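Local coordinates for protein scytalidopepsin B (PDB 2IFR) that hydrolyses peptide bonds as a fungal acid protease of the A4 (glutamic peptidase) family, trapped here with a peptide-based transition-state analogue, at residues A95-T99 against S125-T129; N24-A28 against I83-D87. All coordinates share one frame; numbering follows the deposited sequence.

Contact 1 of 2, residues A95-T99 against S125-T129; sequences ATSDT and SLCRT
Leu-126 N gives its hydrogen to Asp-98 O, 2.7 Å away, in a nearly straight bond lying in the carbonyl plane on a lone pair. The N-H of that same peptide group, Thr-99 N, bonds back to Ser-97 OG, 3.0 Å away, an ST turn that shapes the loop presenting the acceptor. Beside the bond, Ser-125 CB meets the methyl Thr-99 CG2 at 3.7 Å.

Leu-126 reaches CD1 to within 3.6 Å of Ala-95 CB. Arg-128 crosses Asp-98 at about a right angle, with Arg-128 CD 3.1 Å from Asp-98 OD1. Its chain bends at chi3 (78°), bringing one guanidinium face over Ser-97 CA, while Asp-98 OD1 lies at the edge. The carboxylate is turned 69° from the guanidinium plane. Asp-98 OD1 is 4.1 Å from Arg-128 NH1, beyond a salt bridge, though the opposite charges probably still attract. Arg-128 NH2 has its salt bridge with Asp-17.

The 95-99 turn connects the antiparallel strands 88-95 and 100-107. The 125-129 loop leads into strand 130-141 and is tied to the neighbouring loop by the Cys-127 to Cys-47 disulfide and by Asp-43, whose carboxylate accepts from three successive backbone N-H groups.

Contact 2 of 2, residues N24-A28 against I83-D87; sequences NVPSA and ISEGD
Val-25 is held through both its backbone polar atoms, Val-25 N donating to Asp-87 O (2.8 Å) and Val-25 O accepting from Gly-86 N (2.7 Å), the bonding pattern of a G1 beta bulge at the point where 83-87 enters strand 88-95, together with its usual companion, a type II turn from Ser-84 to Asp-87 in which Gly-86 holds the third position with phi 88°.

Among the side chains, the carboxylate of Asp-87 braces the turn that Asp-87 N closes by bonding to Ser-84 O: Asp-87 OD2 receives Ser-84 N from above its plane and is also bonded to Asn-107 ND2. Val-25 CB lies 3.4 Å from Ser-84 O. With Val-25 CG1 anti to the backbone N (chi1 -178°), both methyls are presented to one methyl of the isoleucine: Val-25 CG2 and Val-25 CG1 lie 3.6 and 3.7 Å from Ile-83 CG2, and the two side chains meet roughly at a right angle. Glu-85 bends at chi2 (-66°) and lays CG 3.5 Å from Ser-27 CB. Ser-27 OG is engaged elsewhere, with Ser-157 O.

Strand 16-29 pairs with 88-95, and this bulge lies where 83-87 leads into that strand. Phe-56 of strand 51-60 and Tyr-64 of strand 64-71 pack on both Val-25 and Ile-83, while strand 155-169 borders 24-28 through Phe-156 and Val-160, which touch Pro-26.

How the contacts relate
After strands 2-7 and 9-12 the chain runs along strand 16-29, whose later part supplies 24-28. It then makes strands 34-42, 51-60, 64-71 and 75-77 before 83-87 returns to close contact 2. Strand 88-95 follows directly and delivers the chain to 95-99, where contact 1 opens; strands 100-107 and 112-118 fill the shorter loop that 125-129 closes. The two loops therefore stand in series, neither nested nor crossed. The centres of contact 1 and contact 2 are 31 Å apart, on opposite sides of the chain's centre. Contact 2 ties the later part of strand 16-29 to the turn that leads into strand 88-95, while contact 1 joins a hairpin turn to the lead-in of strand 130-141.

Contact 1 of 2, residues A95-T99 against S125-T129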
loop_
_atom_site.group_PDB
_atom_site.type_symbol
_atom_site.label_atom_id
_atom_site.label_comp_id
_atom_site.label_asym_id
_atom_site.label_seq_id
_atom_site.Cartn_x
_atom_site.Cartn_y
_atom_site.Cartn_z
ATOM N N ALA A 95 0.798 8.418 -12.201
ATOM C CA ALA A 95 1.847 8.013 -13.137
ATOM C C ALA A 95 1.575 8.805 -14.404
ATOM O O ALA A 95 0.598 8.503 -15.163
ATOM C CB ALA A 95 1.777 6.503 -13.427
ATOM N N THR A 96 2.386 9.825 -14.651
ATOM C CA THR A 96 2.206 10.655 -15.844
ATOM C C THR A 96 2.785 9.963 -17.074
ATOM O O THR A 96 2.465 10.343 -18.247
ATOM C CB THR A 96 2.848 12.040 -15.644
ATOM O OG1 THR A 96 4.098 11.903 -14.948
ATOM C CG2 THR A 96 1.910 12.930 -14.828
ATOM N N SER A 97 3.608 8.948 -16.844
ATOM C CA SER A 97 4.210 8.163 -17.930
ATOM C C SER A 97 4.798 6.930 -17.264
ATOM O O SER A 97 4.764 6.812 -16.000
ATOM C CB SER A 97 5.329 8.956 -18.621
ATOM O OG SER A 97 6.543 8.876 -17.889
ATOM N N ASP A 98 5.342 6.008 -18.048
ATOM C CA ASP A 98 5.938 4.813 -17.464
ATOM C C ASP A 98 7.186 5.109 -16.655
ATOM O O ASP A 98 7.712 4.192 -15.935
ATOM C CB ASP A 98 6.283 3.798 -18.554
ATOM C CG ASP A 98 5.055 3.164 -19.166
ATOM O OD1 ASP A 98 3.956 3.759 -19.063
ATOM O OD2 ASP A 98 5.201 2.078 -19.764
ATOM N N THR A 99 7.707 6.332 -16.751
ATOM C CA THR A 99 8.923 6.674 -15.986
ATOM C C THR A 99 8.791 7.931 -15.142
ATOM O O THR A 99 9.803 8.404 -14.506
ATOM C CB THR A 99 10.167 6.815 -16.899
ATOM O OG1 THR A 99 9.840 7.622 -18.043
ATOM C CG2 THR A 99 10.651 5.450 -17.344
ATOM N N SER A 125 10.570 0.700 -15.012
ATOM C CA SER A 125 9.476 1.567 -15.414
ATOM C C SER A 125 8.137 0.877 -15.139
ATOM O O SER A 125 8.067 -0.385 -14.942
ATOM C CB SER A 125 9.603 1.931 -16.895
ATOM O OG SER A 125 9.590 0.768 -17.692
ATOM N N LEU A 126 7.079 1.673 -15.114
ATOM C CA LEU A 126 5.742 1.180 -14.847
ATOM C C LEU A 126 5.101 0.651 -16.125
ATOM O O LEU A 126 5.516 1.042 -17.258
ATOM C CB LEU A 126 4.888 2.323 -14.289
ATOM C CG LEU A 126 5.287 2.919 -12.930
ATOM C CD1 LEU A 126 4.449 4.154 -12.662
ATOM C CD2 LEU A 126 5.094 1.893 -11.818
ATOM N N CYS A 127 4.113 -0.230 -15.977
ATOM C CA CYS A 127 3.377 -0.763 -17.123
ATOM C C CYS A 127 2.068 -0.021 -17.041
ATOM O O CYS A 127 1.365 0.205 -18.085
ATOM C CB CYS A 127 3.072 -2.257 -16.964
ATOM S SG CYS A 127 4.427 -3.377 -16.479
ATOM N N ARG A 128 1.710 0.368 -15.819
ATOM C CA ARG A 128 0.454 1.074 -15.565
ATOM C C ARG A 128 -0.750 0.184 -15.889
ATOM O O ARG A 128 -1.819 0.658 -16.423
ATOM C CB ARG A 128 0.402 2.372 -16.375
ATOM C CG ARG A 128 1.566 3.312 -16.062
ATOM C CD ARG A 128 1.647 4.408 -17.113
ATOM N NE ARG A 128 0.651 5.441 -16.883
ATOM C CZ ARG A 128 0.129 6.193 -17.842
ATOM N NH1 ARG A 128 0.509 6.004 -19.095
ATOM N NH2 ARG A 128 -0.747 7.149 -17.547
ATOM N N THR A 129 -0.615 -1.091 -15.541
ATOM C CA THR A 129 -1.663 -2.085 -15.768
ATOM C C THR A 129 -2.369 -2.594 -14.492
ATOM O O THR A 129 -3.397 -3.351 -14.588
ATOM C CB THR A 129 -1.085 -3.264 -16.528
ATOM O OG1 THR A 129 0.052 -3.774 -15.815
ATOM C CG2 THR A 129 -0.645 -2.814 -17.938
#

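Contact 2 of 2, residues N24-A28 against I83-D87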
loop_
_atom_site.group_PDB
_atom_site.type_symbol
_atom_site.label_atom_id
_atom_site.label_comp_id
_atom_site.label_asym_id
_atom_site.label_seq_id
_atom_site.Cartn_x
_atom_site.Cartn_y
_atom_site.Cartn_z
ATOM N N ASN A 24 -7.890 5.162 7.519
ATOM C CA ASN A 24 -7.773 5.494 8.958
ATOM C C ASN A 24 -6.588 4.734 9.538
ATOM O O ASN A 24 -6.246 3.582 9.076
ATOM C CB ASN A 24 -9.066 5.102 9.680
ATOM C CG ASN A 24 -9.407 3.620 9.492
ATOM O OD1 ASN A 24 -9.298 2.802 10.494
ATOM N ND2 ASN A 24 -9.769 3.266 8.321
ATOM N N VAL A 25 -5.941 5.320 10.537
ATOM C CA VAL A 25 -4.800 4.685 11.160
ATOM C C VAL A 25 -5.356 3.866 12.327
ATOM O O VAL A 25 -6.065 4.419 13.221
ATOM C CB VAL A 25 -3.784 5.755 11.681
ATOM C CG1 VAL A 25 -2.581 5.080 12.286
ATOM C CG2 VAL A 25 -3.327 6.662 10.505
ATOM N N PRO A 26 -5.073 2.549 12.355
ATOM C CA PRO A 26 -5.548 1.646 13.419
ATOM C C PRO A 26 -4.577 1.545 14.597
ATOM O O PRO A 26 -3.393 2.023 14.495
ATOM C CB PRO A 26 -5.620 0.307 12.703
ATOM C CG PRO A 26 -4.316 0.349 11.881
ATOM C CD PRO A 26 -4.364 1.789 11.299
ATOM N N SER A 27 -5.015 1.005 15.709
ATOM C CA SER A 27 -4.124 0.732 16.807
ATOM C C SER A 27 -3.620 -0.677 16.467
ATOM O O SER A 27 -4.363 -1.454 15.855
ATOM C CB SER A 27 -4.826 0.763 18.152
ATOM O OG SER A 27 -5.775 -0.281 18.253
ATOM N N ALA A 28 -2.390 -1.012 16.832
ATOM C CA ALA A 28 -1.813 -2.309 16.519
ATOM C C ALA A 28 -1.238 -2.949 17.757
ATOM O O ALA A 28 -0.802 -2.228 18.727
ATOM C CB ALA A 28 -0.707 -2.160 15.496
ATOM N N ILE A 83 2.179 10.397 12.488
ATOM C CA ILE A 83 1.031 9.502 12.446
ATOM C C ILE A 83 0.642 8.959 13.802
ATOM O O ILE A 83 1.515 8.446 14.568
ATOM C CB ILE A 83 1.331 8.355 11.492
ATOM C CG1 ILE A 83 1.663 8.950 10.132
ATOM C CG2 ILE A 83 0.134 7.402 11.388
ATOM C CD1 ILE A 83 2.065 7.964 9.145
ATOM N N SER A 84 -0.642 9.078 14.126
ATOM C CA SER A 84 -1.192 8.590 15.401
ATOM C C SER A 84 -2.497 7.805 15.158
ATOM O O SER A 84 -3.215 8.033 14.137
ATOM C CB SER A 84 -1.477 9.775 16.319
ATOM O OG SER A 84 -0.327 10.592 16.400
ATOM N N GLU A 85 -2.825 6.922 16.093
ATOM C CA GLU A 85 -4.012 6.097 16.021
ATOM C C GLU A 85 -5.208 6.987 15.750
ATOM O O GLU A 85 -5.347 8.074 16.355
ATOM C CB GLU A 85 -4.190 5.362 17.359
ATOM C CG GLU A 85 -5.179 4.198 17.352
ATOM C CD GLU A 85 -6.612 4.635 17.114
ATOM O OE1 GLU A 85 -7.057 5.595 17.789
ATOM O OE2 GLU A 85 -7.307 4.017 16.257
ATOM N N GLY A 86 -6.068 6.578 14.841
ATOM C CA GLY A 86 -7.245 7.366 14.570
ATOM C C GLY A 86 -7.069 8.441 13.520
ATOM O O GLY A 86 -8.094 9.016 13.045
ATOM N N ASP A 87 -5.838 8.761 13.129
ATOM C CA ASP A 87 -5.684 9.810 12.101
ATOM C C ASP A 87 -6.257 9.341 10.780
ATOM O O ASP A 87 -6.390 8.099 10.516
ATOM C CB ASP A 87 -4.221 10.170 11.888
ATOM C CG ASP A 87 -3.627 10.916 13.066
ATOM O OD1 ASP A 87 -4.398 11.316 13.969
ATOM O OD2 ASP A 87 -2.391 11.092 13.077
#